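Local coordinates for protein major extracellular endoglucanase (Xanthomonas campestris pv. campestris, PDB 4TUF) that hydrolyses internal beta-1,4-glucosidic linkages in cellulose, lichenin and cereal beta-D-glucans, the chain here being the family 5 TIM-barrel catalytic domain of a longer enzyme, at residues K20-F25 and V47-L52; G30-H35 and P60-T65; K43-Q48 and D327-V332; I193-I198 and T222-P227; A296-L301 and L340-G345. All coordinates share one frame; numbering follows the deposited sequence. Where two conformers were deposited one is given.

Contact 1: residues K20-F25 and V47-L52; sequences KGVNVF and VQMQGL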
# COMPACT_ATOMS: atom_id res chain seq x y z
N LYS A 20 8.14 -8.10 -4.61
CA LYS A 20 7.26 -8.36 -5.74
C LYS A 20 5.84 -8.43 -5.21
O LYS A 20 5.30 -9.51 -4.97
CB LYS A 20 7.66 -9.65 -6.45
CG LYS A 20 9.16 -9.82 -6.63
CD LYS A 20 9.49 -11.18 -7.22
CE LYS A 20 10.96 -11.49 -7.11
NZ LYS A 20 11.32 -12.81 -7.72
N GLY A 21 5.23 -7.27 -5.01
CA GLY A 21 4.03 -7.19 -4.18
C GLY A 21 2.71 -6.95 -4.87
O GLY A 21 2.64 -6.60 -6.06
N VAL A 22 1.64 -7.14 -4.10
CA VAL A 22 0.29 -6.87 -4.55
C VAL A 22 -0.57 -6.54 -3.32
O VAL A 22 -0.29 -7.01 -2.22
CB VAL A 22 -0.29 -8.08 -5.33
CG1 VAL A 22 -0.48 -9.28 -4.42
CG2 VAL A 22 -1.61 -7.70 -6.01
N ASN A 23 -1.58 -5.70 -3.51
CA ASN A 23 -2.55 -5.39 -2.46
C ASN A 23 -3.66 -6.42 -2.35
O ASN A 23 -4.24 -6.82 -3.36
CB ASN A 23 -3.17 -4.01 -2.71
CG ASN A 23 -2.22 -2.87 -2.41
OD1 ASN A 23 -2.23 -2.31 -1.31
ND2 ASN A 23 -1.38 -2.53 -3.39
N VAL A 24 -3.97 -6.84 -1.12
CA VAL A 24 -5.05 -7.79 -0.86
C VAL A 24 -6.07 -7.17 0.08
O VAL A 24 -5.84 -7.13 1.29
CB VAL A 24 -4.52 -9.09 -0.24
CG1 VAL A 24 -5.66 -10.08 -0.05
CG2 VAL A 24 -3.42 -9.70 -1.11
N PHE A 25 -7.19 -6.68 -0.44
CA PHE A 25 -8.20 -5.94 0.31
C PHE A 25 -9.25 -6.82 0.97
O PHE A 25 -9.40 -7.99 0.60
CB PHE A 25 -8.91 -4.94 -0.60
CG PHE A 25 -8.06 -3.77 -1.01
CD1 PHE A 25 -7.13 -3.89 -2.02
CD2 PHE A 25 -8.20 -2.55 -0.37
CE1 PHE A 25 -6.35 -2.82 -2.38
CE2 PHE A 25 -7.42 -1.47 -0.74
CZ PHE A 25 -6.49 -1.61 -1.74
N VAL A 47 -1.87 -19.52 -1.91
CA VAL A 47 -0.99 -20.44 -2.63
C VAL A 47 -0.87 -20.03 -4.09
O VAL A 47 0.22 -20.10 -4.68
CB VAL A 47 -1.52 -21.90 -2.54
CG1 VAL A 47 -0.94 -22.77 -3.64
CG2 VAL A 47 -1.23 -22.48 -1.17
N GLN A 48 -1.97 -19.56 -4.66
CA GLN A 48 -1.99 -19.18 -6.07
C GLN A 48 -1.21 -17.90 -6.34
O GLN A 48 -0.51 -17.80 -7.34
CB GLN A 48 -3.43 -19.00 -6.56
CG GLN A 48 -3.49 -18.80 -8.06
CD GLN A 48 -4.90 -18.59 -8.57
OE1 GLN A 48 -5.80 -18.24 -7.81
NE2 GLN A 48 -5.09 -18.81 -9.87
N MET A 49 -1.33 -16.92 -5.45
CA MET A 49 -0.71 -15.63 -5.71
C MET A 49 0.80 -15.72 -5.51
O MET A 49 1.55 -14.95 -6.10
CB MET A 49 -1.33 -14.53 -4.83
CG MET A 49 -0.90 -14.48 -3.38
SD MET A 49 -1.67 -13.09 -2.53
CE MET A 49 -3.28 -13.75 -2.13
N GLN A 50 1.26 -16.68 -4.71
CA GLN A 50 2.69 -16.87 -4.57
C GLN A 50 3.23 -17.55 -5.82
O GLN A 50 4.34 -17.26 -6.27
CB GLN A 50 3.04 -17.69 -3.33
CG GLN A 50 4.54 -17.79 -3.09
CD GLN A 50 4.89 -18.54 -1.82
OE1 GLN A 50 4.40 -19.65 -1.58
NE2 GLN A 50 5.75 -17.95 -1.01
N GLY A 51 2.43 -18.45 -6.39
CA GLY A 51 2.81 -19.19 -7.58
C GLY A 51 2.95 -18.33 -8.82
O GLY A 51 3.66 -18.71 -9.76
N LEU A 52 2.29 -17.19 -8.84
CA LEU A 52 2.36 -16.28 -9.99
C LEU A 52 3.65 -15.49 -9.96
O LEU A 52 4.06 -14.92 -10.98
CB LEU A 52 1.17 -15.33 -10.00
CG LEU A 52 -0.21 -15.96 -10.20
CD1 LEU A 52 -1.29 -14.94 -9.88
CD2 LEU A 52 -0.37 -16.49 -11.62
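M49 extends from helix 42-51 toward the chain leaving strand 16-23, and its thioether meets two valines, V24 and V22. The modest surface buried here belongs to these three residues, M49 giving about half of it. The closer approach is to V24, whose CG2 methyl lies 4.1 Å from M49 SD; the terminal methyl of the methionine sits almost as near, with M49 CE 4.2 Å from V24 CG2. The two side chains point at each other and meet tip to tip. V22 stands farther back and offers a single methyl, V22 CG1, 4.4 Å from M49 SD. The sulfur therefore has a valine methyl from each of two residues that share one side of the chain, while N23 between them turns its amide elsewhere, to R58 and to backbone carbonyls of G277 and Y311.

The first torsion of M49 places CG between the backbone N and the carbonyl carbon (chi1 78°). A bend at the thioether (chi3 82°) then brings CE round beside V24 CG2. No hydrogen bond crosses the contact, which rests on dispersion between buried apolar groups. V57 of strand 56-61 touches both M49 and V24, and W314 also packs on the methionine, so the side chain has apolar neighbours beyond the two segments. Strand 16-23, helix 42-51 and strand 56-61 form a right-handed beta-alpha-beta crossover, and the contact is the strand-to-helix packing inside this unit, the repeating element of the TIM barrel.

Contact 2: residues G30-H35 and P60-T65; sequences GNHVMH and PFCPAT
The imidazole of H32 turns its edge, not a face, to T65 and C62. T65 OG1 and C62 SG both lie close to the ring plane beside CD2, the hydroxyl at 3.4 Å from H32 CD2 and the sulfur at 3.9 Å from the same carbon. Measured to the ring centroid, C62 SG is 4.9 Å away and 83° off the ring normal, an edge-on sulfur-aromatic contact. One face of the ring is overlain near its rim by a backbone atom of its own segment, G30 C, 3.6 Å above the plane. A64 CB approaches obliquely and comes 3.7 Å from H32 NE2.

The segments belong to two successive beta-alpha loops of the TIM barrel: residues 30-35 lie between strand 16-23 and helix 42-51, and residues 60-65 run from the end of strand 56-61 toward helix 88-102. Both loops therefore stand at the C-terminal rim of the barrel strands, the side on which family 5 enzymes carry their active site, although this contact is itself set apart from the two glutamates that are probably catalytic, by similarity to relatives.

H32 has positive backbone angles (phi 54°), and its side chain runs past that of T65 in the opposite direction, so that H32 CB also comes within 3.6 Å of T65 OG1. That hydroxyl is hydrogen-bonded to the carbonyl of F27, which fixes its position against the histidine edge. C62 is tied by a disulfide to C115, and C115 touches H32 as well. Next to C62, P63 contacts a bound dihydrogenphosphate ion.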
# COMPACT_ATOMS: atom_id res chain seq x y z
N GLY A 30 -16.52 -3.50 5.48
CA GLY A 30 -17.61 -3.92 6.34
C GLY A 30 -17.63 -5.41 6.62
O GLY A 30 -18.22 -5.84 7.61
N ASN A 31 -16.98 -6.19 5.76
CA ASN A 31 -16.89 -7.64 5.92
C ASN A 31 -15.84 -8.08 6.93
O ASN A 31 -15.94 -9.16 7.50
CB ASN A 31 -16.61 -8.30 4.57
CG ASN A 31 -17.74 -8.14 3.58
OD1 ASN A 31 -18.88 -7.85 3.96
ND2 ASN A 31 -17.44 -8.32 2.30
N HIS A 32 -14.83 -7.24 7.13
CA HIS A 32 -13.73 -7.51 8.06
C HIS A 32 -13.05 -8.85 7.80
O HIS A 32 -12.77 -9.61 8.72
CB HIS A 32 -14.24 -7.46 9.50
CG HIS A 32 -15.04 -6.23 9.82
ND1 HIS A 32 -16.41 -6.26 9.98
CD2 HIS A 32 -14.67 -4.94 9.99
CE1 HIS A 32 -16.84 -5.04 10.25
NE2 HIS A 32 -15.81 -4.22 10.26
N VAL A 33 -12.77 -9.13 6.53
CA VAL A 33 -12.04 -10.33 6.13
C VAL A 33 -11.60 -10.13 4.69
O VAL A 33 -12.28 -9.44 3.94
CB VAL A 33 -12.91 -11.61 6.28
CG1 VAL A 33 -14.12 -11.57 5.35
CG2 VAL A 33 -12.09 -12.88 6.05
N MET A 34 -10.47 -10.72 4.29
CA MET A 34 -10.02 -10.60 2.90
C MET A 34 -11.11 -11.10 1.96
O MET A 34 -11.81 -12.06 2.28
CB MET A 34 -8.71 -11.36 2.67
CG MET A 34 -8.82 -12.86 2.76
SD MET A 34 -7.28 -13.72 2.41
CE MET A 34 -7.08 -13.37 0.67
N HIS A 35 -11.26 -10.43 0.82
CA HIS A 35 -12.35 -10.70 -0.11
C HIS A 35 -12.20 -11.99 -0.90
O HIS A 35 -11.09 -12.50 -1.06
CB HIS A 35 -12.50 -9.54 -1.10
CG HIS A 35 -13.28 -8.38 -0.56
ND1 HIS A 35 -13.09 -7.09 -1.01
CD2 HIS A 35 -14.26 -8.32 0.37
CE1 HIS A 35 -13.92 -6.28 -0.37
NE2 HIS A 35 -14.64 -7.00 0.48
N PRO A 60 -4.47 -4.04 3.75
CA PRO A 60 -5.31 -3.03 4.39
C PRO A 60 -6.11 -3.60 5.57
O PRO A 60 -6.55 -4.74 5.52
CB PRO A 60 -6.25 -2.58 3.26
CG PRO A 60 -5.49 -2.89 2.00
CD PRO A 60 -4.71 -4.14 2.30
N PHE A 61 -6.26 -2.81 6.63
CA PHE A 61 -7.13 -3.18 7.74
C PHE A 61 -7.82 -1.92 8.28
O PHE A 61 -7.50 -0.81 7.88
CB PHE A 61 -6.34 -3.87 8.85
CG PHE A 61 -5.36 -2.96 9.56
CD1 PHE A 61 -5.76 -2.23 10.68
CD2 PHE A 61 -4.06 -2.84 9.10
CE1 PHE A 61 -4.86 -1.39 11.32
CE2 PHE A 61 -3.17 -2.00 9.74
CZ PHE A 61 -3.57 -1.27 10.85
N CYS A 62 -8.76 -2.11 9.19
CA CYS A 62 -9.45 -0.99 9.83
C CYS A 62 -9.52 -1.29 11.32
O CYS A 62 -9.34 -2.44 11.72
CB CYS A 62 -10.85 -0.80 9.24
SG CYS A 62 -11.99 -2.18 9.53
N PRO A 63 -9.74 -0.26 12.15
CA PRO A 63 -9.82 -0.46 13.60
C PRO A 63 -10.81 -1.54 14.03
O PRO A 63 -10.45 -2.39 14.85
CB PRO A 63 -10.27 0.91 14.11
CG PRO A 63 -9.68 1.86 13.14
CD PRO A 63 -9.76 1.18 11.81
N ALA A 64 -12.02 -1.52 13.49
CA ALA A 64 -13.05 -2.49 13.85
C ALA A 64 -12.56 -3.93 13.72
O ALA A 64 -12.90 -4.78 14.54
CB ALA A 64 -14.29 -2.28 13.01
N THR A 65 -11.77 -4.20 12.68
CA THR A 65 -11.24 -5.54 12.45
C THR A 65 -10.35 -6.01 13.61
O THR A 65 -10.28 -7.20 13.91
CB THR A 65 -10.44 -5.58 11.13
OG1 THR A 65 -11.34 -5.42 10.03
CG2 THR A 65 -9.70 -6.90 10.97

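Contact 3: residues K43-Q48 and D327-V332; sequences KDMIVQ and DDWTSV
A Met-aromatic contact between M45 and W329 joins helix 42-51, on the outside of the TIM barrel, to the loop that leads from strand 309-311 into helix 334-344. The sulfur comes in at the edge of the indole: M45 SD is 3.9 Å from W329 CE3 and 5.1 Å from the centroid of the six-membered ring, 74° off its normal. The benzo edge formed by CE3 and CZ3 takes the whole approach, the two side chains crossing at a slant. W38 completes the setting with an edge-to-face contact to the same indole.

One helical turn farther on, Q48 reaches for the loop with an extended chain, CG anti to the backbone N (chi1 -171°). Its NE2 lies 3.7 Å from V332 CG2, the two side chains passing in opposite directions, and 3.6 Å from T330 O, a contact without a hydrogen bond. The loop has its own internal brace: D328 OD1 accepts the backbone N of T330 at 3.2 Å, an Asx turn, and also that of S331 at 3.0 Å, which extends it to an Asx motif, both from the same face of the carboxylate and well above its plane.

No hydrogen bond passes directly between the segments. R40 supplies the polar link, since its NH1 is bonded both to Q48 OE1 and to W329 O. One guanidinium nitrogen thus spans helix and loop, and its charge would probably polarise the Q48 amide, making the NE2 end more positive where it faces T330 O. Direct cohesion comes from sulfur, ring and methyl packing.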
# COMPACT_ATOMS: atom_id res chain seq x y z
N LYS A 43 -6.69 -20.22 1.91
CA LYS A 43 -5.36 -20.80 1.84
C LYS A 43 -4.95 -21.07 0.39
O LYS A 43 -3.81 -20.82 0.00
CB LYS A 43 -5.29 -22.09 2.66
CG LYS A 43 -4.08 -22.21 3.57
CD LYS A 43 -3.84 -23.68 3.94
CE LYS A 43 -3.00 -23.84 5.20
NZ LYS A 43 -3.79 -23.53 6.44
N ASP A 44 -5.89 -21.59 -0.40
CA ASP A 44 -5.62 -21.89 -1.80
C ASP A 44 -5.40 -20.63 -2.63
O ASP A 44 -4.60 -20.63 -3.57
CB ASP A 44 -6.75 -22.73 -2.40
CG ASP A 44 -6.73 -24.17 -1.92
OD1 ASP A 44 -5.99 -24.47 -0.96
OD2 ASP A 44 -7.46 -25.01 -2.51
N MET A 45 -6.10 -19.56 -2.28
CA MET A 45 -5.94 -18.29 -2.98
C MET A 45 -4.57 -17.67 -2.69
O MET A 45 -3.97 -17.02 -3.55
CB MET A 45 -7.06 -17.33 -2.60
CG MET A 45 -7.16 -16.11 -3.50
SD MET A 45 -8.81 -15.38 -3.53
CE MET A 45 -8.99 -14.87 -1.83
N ILE A 46 -4.06 -17.86 -1.48
CA ILE A 46 -2.72 -17.39 -1.14
C ILE A 46 -1.68 -18.21 -1.91
O ILE A 46 -0.75 -17.65 -2.48
CB ILE A 46 -2.46 -17.48 0.37
CG1 ILE A 46 -3.25 -16.40 1.11
CG2 ILE A 46 -0.97 -17.35 0.67
CD1 ILE A 46 -3.16 -16.52 2.61
N VAL A 47 -1.87 -19.52 -1.91
CA VAL A 47 -0.99 -20.44 -2.63
C VAL A 47 -0.87 -20.03 -4.09
O VAL A 47 0.22 -20.10 -4.68
CB VAL A 47 -1.52 -21.90 -2.54
CG1 VAL A 47 -0.94 -22.77 -3.64
CG2 VAL A 47 -1.23 -22.48 -1.17
N GLN A 48 -1.97 -19.56 -4.66
CA GLN A 48 -1.99 -19.18 -6.07
C GLN A 48 -1.21 -17.90 -6.34
O GLN A 48 -0.51 -17.80 -7.34
CB GLN A 48 -3.43 -19.00 -6.56
CG GLN A 48 -3.49 -18.80 -8.06
CD GLN A 48 -4.90 -18.59 -8.57
OE1 GLN A 48 -5.80 -18.24 -7.81
NE2 GLN A 48 -5.09 -18.81 -9.87
N ASP A 327 -13.42 -11.64 -12.71
CA ASP A 327 -14.61 -11.62 -11.86
C ASP A 327 -15.04 -13.01 -11.38
O ASP A 327 -15.84 -13.13 -10.46
CB ASP A 327 -15.77 -10.94 -12.60
CG ASP A 327 -15.42 -9.54 -13.06
OD1 ASP A 327 -14.80 -8.78 -12.28
OD2 ASP A 327 -15.76 -9.19 -14.22
N ASP A 328 -14.51 -14.06 -12.01
CA ASP A 328 -14.81 -15.43 -11.59
C ASP A 328 -13.93 -15.85 -10.41
O ASP A 328 -14.07 -16.96 -9.90
CB ASP A 328 -14.64 -16.41 -12.76
CG ASP A 328 -13.29 -16.29 -13.44
OD1 ASP A 328 -12.39 -15.59 -12.92
OD2 ASP A 328 -13.11 -16.91 -14.51
N TRP A 329 -13.02 -14.97 -10.02
CA TRP A 329 -12.15 -15.18 -8.86
C TRP A 329 -11.19 -16.35 -9.03
O TRP A 329 -10.58 -16.80 -8.06
CB TRP A 329 -12.98 -15.37 -7.60
CG TRP A 329 -13.45 -14.08 -7.05
CD1 TRP A 329 -14.63 -13.45 -7.32
CD2 TRP A 329 -12.74 -13.23 -6.15
NE1 TRP A 329 -14.70 -12.26 -6.64
CE2 TRP A 329 -13.54 -12.10 -5.91
CE3 TRP A 329 -11.49 -13.32 -5.51
CZ2 TRP A 329 -13.15 -11.07 -5.06
CZ3 TRP A 329 -11.10 -12.30 -4.68
CH2 TRP A 329 -11.93 -11.19 -4.45
N THR A 330 -11.03 -16.83 -10.26
CA THR A 330 -10.14 -17.95 -10.53
C THR A 330 -9.19 -17.67 -11.69
O THR A 330 -8.06 -18.14 -11.70
CB THR A 330 -10.94 -19.24 -10.84
OG1 THR A 330 -11.97 -18.95 -11.78
CG2 THR A 330 -11.57 -19.78 -9.57
N SER A 331 -9.65 -16.90 -12.68
CA SER A 331 -8.86 -16.66 -13.89
C SER A 331 -7.87 -15.51 -13.69
O SER A 331 -8.20 -14.49 -13.08
CB SER A 331 -9.78 -16.37 -15.07
OG SER A 331 -10.80 -17.35 -15.18
N VAL A 332 -6.67 -15.67 -14.23
CA VAL A 332 -5.61 -14.69 -14.03
C VAL A 332 -5.36 -13.84 -15.27
O VAL A 332 -5.22 -14.36 -16.38
CB VAL A 332 -4.28 -15.38 -13.61
CG1 VAL A 332 -3.14 -14.38 -13.54
CG2 VAL A 332 -4.46 -16.08 -12.27

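Contact 4: residues I193-I198 and T222-P227; sequences IAVEGI and TPLNIP
I193 and V195 of a barrel strand face I226 and L224, and the pairing of alpha carbons, I193 with I226 at 8.3 Å and V195 with L224 at 9.6 Å, shows the two segments running in opposite senses. They are too far apart for backbone pairing. Strand 192-195 is one of the parallel strands of the TIM barrel, whereas residues 222-227 are irregular and contain an inverse gamma turn centred on N225. No helix occurs between strands 192-195 and 231-238, and this loop covers the outer side of the strand there, together with helix 173-187, which touches I193, V195 and I226.

The packing is wholly apolar. V195 spreads its two methyls over two partners: CG1, anti to the backbone N (chi1 180°), meets the leucine tip to tip, V195 CG1 being 4.2 Å from L224 CD1. Its other branch is crossed by the isoleucine end. L231 of the next strand packs on V195, L224 and I226 alike. Just past the strand, E196 OE1 accepts a hydrogen bond from the backbone N of E157, the likely proton donor. I226 CD1 lies 3.9 Å from V195 CG2 and 4.4 Å from I193 CG2.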
# COMPACT_ATOMS: atom_id res chain seq x y z
N ILE A 193 8.88 1.64 8.52
CA ILE A 193 7.79 2.60 8.55
C ILE A 193 7.54 3.13 7.14
O ILE A 193 8.41 3.79 6.57
CB ILE A 193 8.10 3.76 9.50
CG1 ILE A 193 8.48 3.23 10.88
CG2 ILE A 193 6.90 4.70 9.61
CD1 ILE A 193 7.35 2.53 11.60
N ALA A 194 6.38 2.82 6.58
CA ALA A 194 6.06 3.33 5.25
C ALA A 194 5.27 4.62 5.36
O ALA A 194 4.27 4.69 6.07
CB ALA A 194 5.30 2.30 4.43
N VAL A 195 5.72 5.65 4.65
CA VAL A 195 5.06 6.94 4.67
C VAL A 195 4.63 7.34 3.26
O VAL A 195 5.41 7.24 2.31
CB VAL A 195 5.96 8.04 5.26
CG1 VAL A 195 5.23 9.38 5.27
CG2 VAL A 195 6.40 7.65 6.66
N GLU A 196 3.39 7.78 3.13
CA GLU A 196 2.87 8.19 1.84
C GLU A 196 2.88 9.70 1.72
O GLU A 196 3.06 10.43 2.71
CB GLU A 196 1.45 7.66 1.64
CG GLU A 196 1.32 6.15 1.80
CD GLU A 196 -0.11 5.67 1.66
OE1 GLU A 196 -0.85 6.28 0.84
OE2 GLU A 196 -0.51 4.72 2.36
N GLY A 197 2.68 10.17 0.50
CA GLY A 197 2.62 11.59 0.26
C GLY A 197 1.26 12.17 0.59
O GLY A 197 0.41 11.51 1.18
N ILE A 198 1.07 13.42 0.20
CA ILE A 198 -0.20 14.09 0.36
C ILE A 198 -0.67 14.51 -1.04
O ILE A 198 -0.20 13.94 -2.03
CB ILE A 198 -0.08 15.31 1.28
CG1 ILE A 198 0.94 16.30 0.71
CG2 ILE A 198 0.36 14.85 2.67
CD1 ILE A 198 0.88 17.67 1.34
N THR A 222 11.11 19.92 4.13
CA THR A 222 10.86 19.48 5.50
C THR A 222 11.13 18.00 5.66
O THR A 222 10.24 17.17 5.46
CB THR A 222 9.40 19.78 5.93
OG1 THR A 222 9.05 21.12 5.56
CG2 THR A 222 9.24 19.61 7.42
N PRO A 223 12.37 17.65 6.02
CA PRO A 223 12.76 16.26 6.27
C PRO A 223 11.92 15.61 7.36
O PRO A 223 11.45 16.29 8.28
CB PRO A 223 14.22 16.39 6.73
CG PRO A 223 14.68 17.69 6.19
CD PRO A 223 13.48 18.59 6.22
N LEU A 224 11.72 14.30 7.26
CA LEU A 224 11.00 13.55 8.27
C LEU A 224 11.92 13.16 9.42
O LEU A 224 13.03 12.68 9.20
CB LEU A 224 10.38 12.29 7.65
CG LEU A 224 9.21 12.55 6.71
CD1 LEU A 224 8.86 11.29 5.93
CD2 LEU A 224 8.01 13.06 7.50
N ASN A 225 11.46 13.36 10.65
CA ASN A 225 12.21 12.91 11.81
C ASN A 225 11.91 11.43 12.09
O ASN A 225 11.33 11.08 13.13
CB ASN A 225 11.88 13.76 13.03
CG ASN A 225 12.82 13.52 14.18
OD1 ASN A 225 13.81 12.80 14.05
ND2 ASN A 225 12.53 14.14 15.32
N ILE A 226 12.29 10.59 11.14
CA ILE A 226 12.12 9.15 11.19
C ILE A 226 13.47 8.54 10.83
O ILE A 226 14.10 9.01 9.88
CB ILE A 226 11.02 8.67 10.20
CG1 ILE A 226 9.67 9.29 10.55
CG2 ILE A 226 10.91 7.15 10.18
CD1 ILE A 226 8.55 8.81 9.65
N PRO A 227 13.92 7.52 11.58
CA PRO A 227 15.25 6.95 11.35
C PRO A 227 15.50 6.58 9.89
O PRO A 227 14.64 5.96 9.27
CB PRO A 227 15.26 5.70 12.24
CG PRO A 227 14.32 6.03 13.35
CD PRO A 227 13.23 6.88 12.72

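Contact 5: residues A296-L301 and L340-G345; sequences ALVKYL and LRTLWG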
# COMPACT_ATOMS: atom_id res chain seq x y z
N ALA A 296 4.42 2.67 -19.60
CA ALA A 296 5.35 3.78 -19.43
C ALA A 296 5.83 3.92 -17.98
O ALA A 296 6.99 4.25 -17.74
CB ALA A 296 4.70 5.08 -19.89
N LEU A 297 4.93 3.68 -17.03
CA LEU A 297 5.28 3.75 -15.61
C LEU A 297 6.34 2.72 -15.26
O LEU A 297 7.31 3.02 -14.56
CB LEU A 297 4.05 3.56 -14.73
CG LEU A 297 4.33 3.52 -13.22
CD1 LEU A 297 4.96 4.83 -12.76
CD2 LEU A 297 3.06 3.23 -12.42
N VAL A 298 6.16 1.50 -15.77
CA VAL A 298 7.12 0.43 -15.54
C VAL A 298 8.48 0.80 -16.15
O VAL A 298 9.52 0.65 -15.50
CB VAL A 298 6.62 -0.91 -16.12
CG1 VAL A 298 7.74 -1.94 -16.13
CG2 VAL A 298 5.43 -1.41 -15.31
N LYS A 299 8.46 1.29 -17.38
CA LYS A 299 9.67 1.75 -18.05
C LYS A 299 10.39 2.82 -17.23
O LYS A 299 11.61 2.80 -17.09
CB LYS A 299 9.34 2.28 -19.45
CG LYS A 299 10.55 2.70 -20.28
CD LYS A 299 10.11 3.49 -21.51
CE LYS A 299 11.29 3.96 -22.34
NZ LYS A 299 11.98 2.84 -23.03
N TYR A 300 9.62 3.74 -16.66
CA TYR A 300 10.19 4.82 -15.85
C TYR A 300 10.71 4.31 -14.51
O TYR A 300 11.78 4.72 -14.06
CB TYR A 300 9.15 5.92 -15.61
CG TYR A 300 9.57 6.95 -14.59
CD1 TYR A 300 10.45 7.97 -14.93
CD2 TYR A 300 9.10 6.89 -13.29
CE1 TYR A 300 10.85 8.91 -13.99
CE2 TYR A 300 9.49 7.83 -12.34
CZ TYR A 300 10.36 8.83 -12.71
OH TYR A 300 10.76 9.76 -11.78
N LEU A 301 9.96 3.41 -13.87
CA LEU A 301 10.38 2.81 -12.61
C LEU A 301 11.71 2.07 -12.77
O LEU A 301 12.63 2.26 -11.97
CB LEU A 301 9.31 1.86 -12.09
CG LEU A 301 8.04 2.49 -11.50
CD1 LEU A 301 7.03 1.41 -11.13
CD2 LEU A 301 8.38 3.35 -10.30
N LEU A 340 4.13 -6.98 -14.71
CA LEU A 340 4.76 -6.98 -13.40
C LEU A 340 6.10 -7.71 -13.42
O LEU A 340 7.06 -7.25 -12.80
CB LEU A 340 3.83 -7.62 -12.37
CG LEU A 340 2.61 -6.78 -11.97
CD1 LEU A 340 1.63 -7.60 -11.18
CD2 LEU A 340 3.05 -5.56 -11.17
N ARG A 341 6.19 -8.82 -14.14
CA ARG A 341 7.44 -9.57 -14.21
C ARG A 341 8.50 -8.75 -14.93
O ARG A 341 9.69 -8.84 -14.62
CB ARG A 341 7.24 -10.92 -14.89
CG ARG A 341 6.32 -11.84 -14.10
CD ARG A 341 6.32 -13.26 -14.62
NE ARG A 341 5.35 -14.08 -13.90
CZ ARG A 341 4.18 -14.47 -14.40
NH1 ARG A 341 3.82 -14.13 -15.63
NH2 ARG A 341 3.37 -15.22 -13.66
N THR A 342 8.06 -7.93 -15.87
CA THR A 342 8.94 -6.99 -16.55
C THR A 342 9.52 -6.01 -15.54
O THR A 342 10.73 -5.78 -15.51
CB THR A 342 8.21 -6.23 -17.66
OG1 THR A 342 7.95 -7.12 -18.75
CG2 THR A 342 9.04 -5.05 -18.15
N LEU A 343 8.65 -5.44 -14.71
CA LEU A 343 9.07 -4.53 -13.64
C LEU A 343 10.03 -5.22 -12.67
O LEU A 343 11.05 -4.65 -12.29
CB LEU A 343 7.85 -4.00 -12.89
CG LEU A 343 8.15 -3.14 -11.65
CD1 LEU A 343 8.81 -1.83 -12.05
CD2 LEU A 343 6.89 -2.90 -10.83
N TRP A 344 9.69 -6.44 -12.27
CA TRP A 344 10.48 -7.18 -11.29
C TRP A 344 11.84 -7.63 -11.82
O TRP A 344 12.76 -7.89 -11.04
CB TRP A 344 9.71 -8.42 -10.82
CG TRP A 344 8.41 -8.12 -10.15
CD1 TRP A 344 8.01 -6.94 -9.60
CD2 TRP A 344 7.32 -9.04 -9.96
NE1 TRP A 344 6.74 -7.06 -9.08
CE2 TRP A 344 6.30 -8.34 -9.29
CE3 TRP A 344 7.11 -10.39 -10.30
CZ2 TRP A 344 5.08 -8.94 -8.95
CZ3 TRP A 344 5.91 -10.98 -9.95
CH2 TRP A 344 4.91 -10.26 -9.28
N GLY A 345 11.98 -7.72 -13.14
CA GLY A 345 13.22 -8.18 -13.74
C GLY A 345 13.29 -9.70 -13.77
O GLY A 345 14.36 -10.29 -13.59
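Helices 288-303 and 334-344 belong to the outer helical layer of the TIM barrel, and V298 and L301 of the first pack against L343 and T342 of the second. The two helical segments run almost parallel, 10° apart in direction, with their axes 9.6 Å from each other at closest. V298 presses one branch onto the partner backbone: V298 CG1 is 3.8 Å from both L343 CA and L343 CB. The same methyl meets T342 CG2 at 3.9 Å on the solvent side, where the threonine hydroxyl is bonded back to T338 O within its own helix.

L343 is the largest contributor. Its CG stands anti to the backbone N (chi1 174°), and the branch beyond it lies aslant L301 on the inner side. F279 and L276 of strand 276-280 lie beneath, touching L343 and L301 respectively, so the contact belongs to the layer between barrel and helices.

A Schellman motif ends helix 334-344 just past the contact. G345, with positive phi (83°), is its C-prime residue, and its N bonds weakly to T342 O; T346 N closes the motif on R341 O. In the interface itself, L343 CD1 lies 3.7 Å from L301 CB and 3.8 Å from L301 CD1.

Overall arrangement
From the N terminus, contact 1 opens at the first long barrel strand. Contact 2 opens within its loop, and contact 3 opens on helix 42-51, where contact 1 closes. Contact 2 closes next at 60-65, so it crosses both. Contact 1 packs the unit strand 16-23, helix 42-51, strand 56-61 internally, while contact 2 ties the loops that follow its two strands. Contact 4 closes a helix-free loop nested inside the long span of contact 3, on the far side of the barrel. Contact 5 opens at 296-301 before contact 3 closes at 327-332, and crosses it by closing at 340-345. There the C-terminal helix returns to the N-terminal unit, through a probable hydrogen bond from R341 NH2 to L52 O.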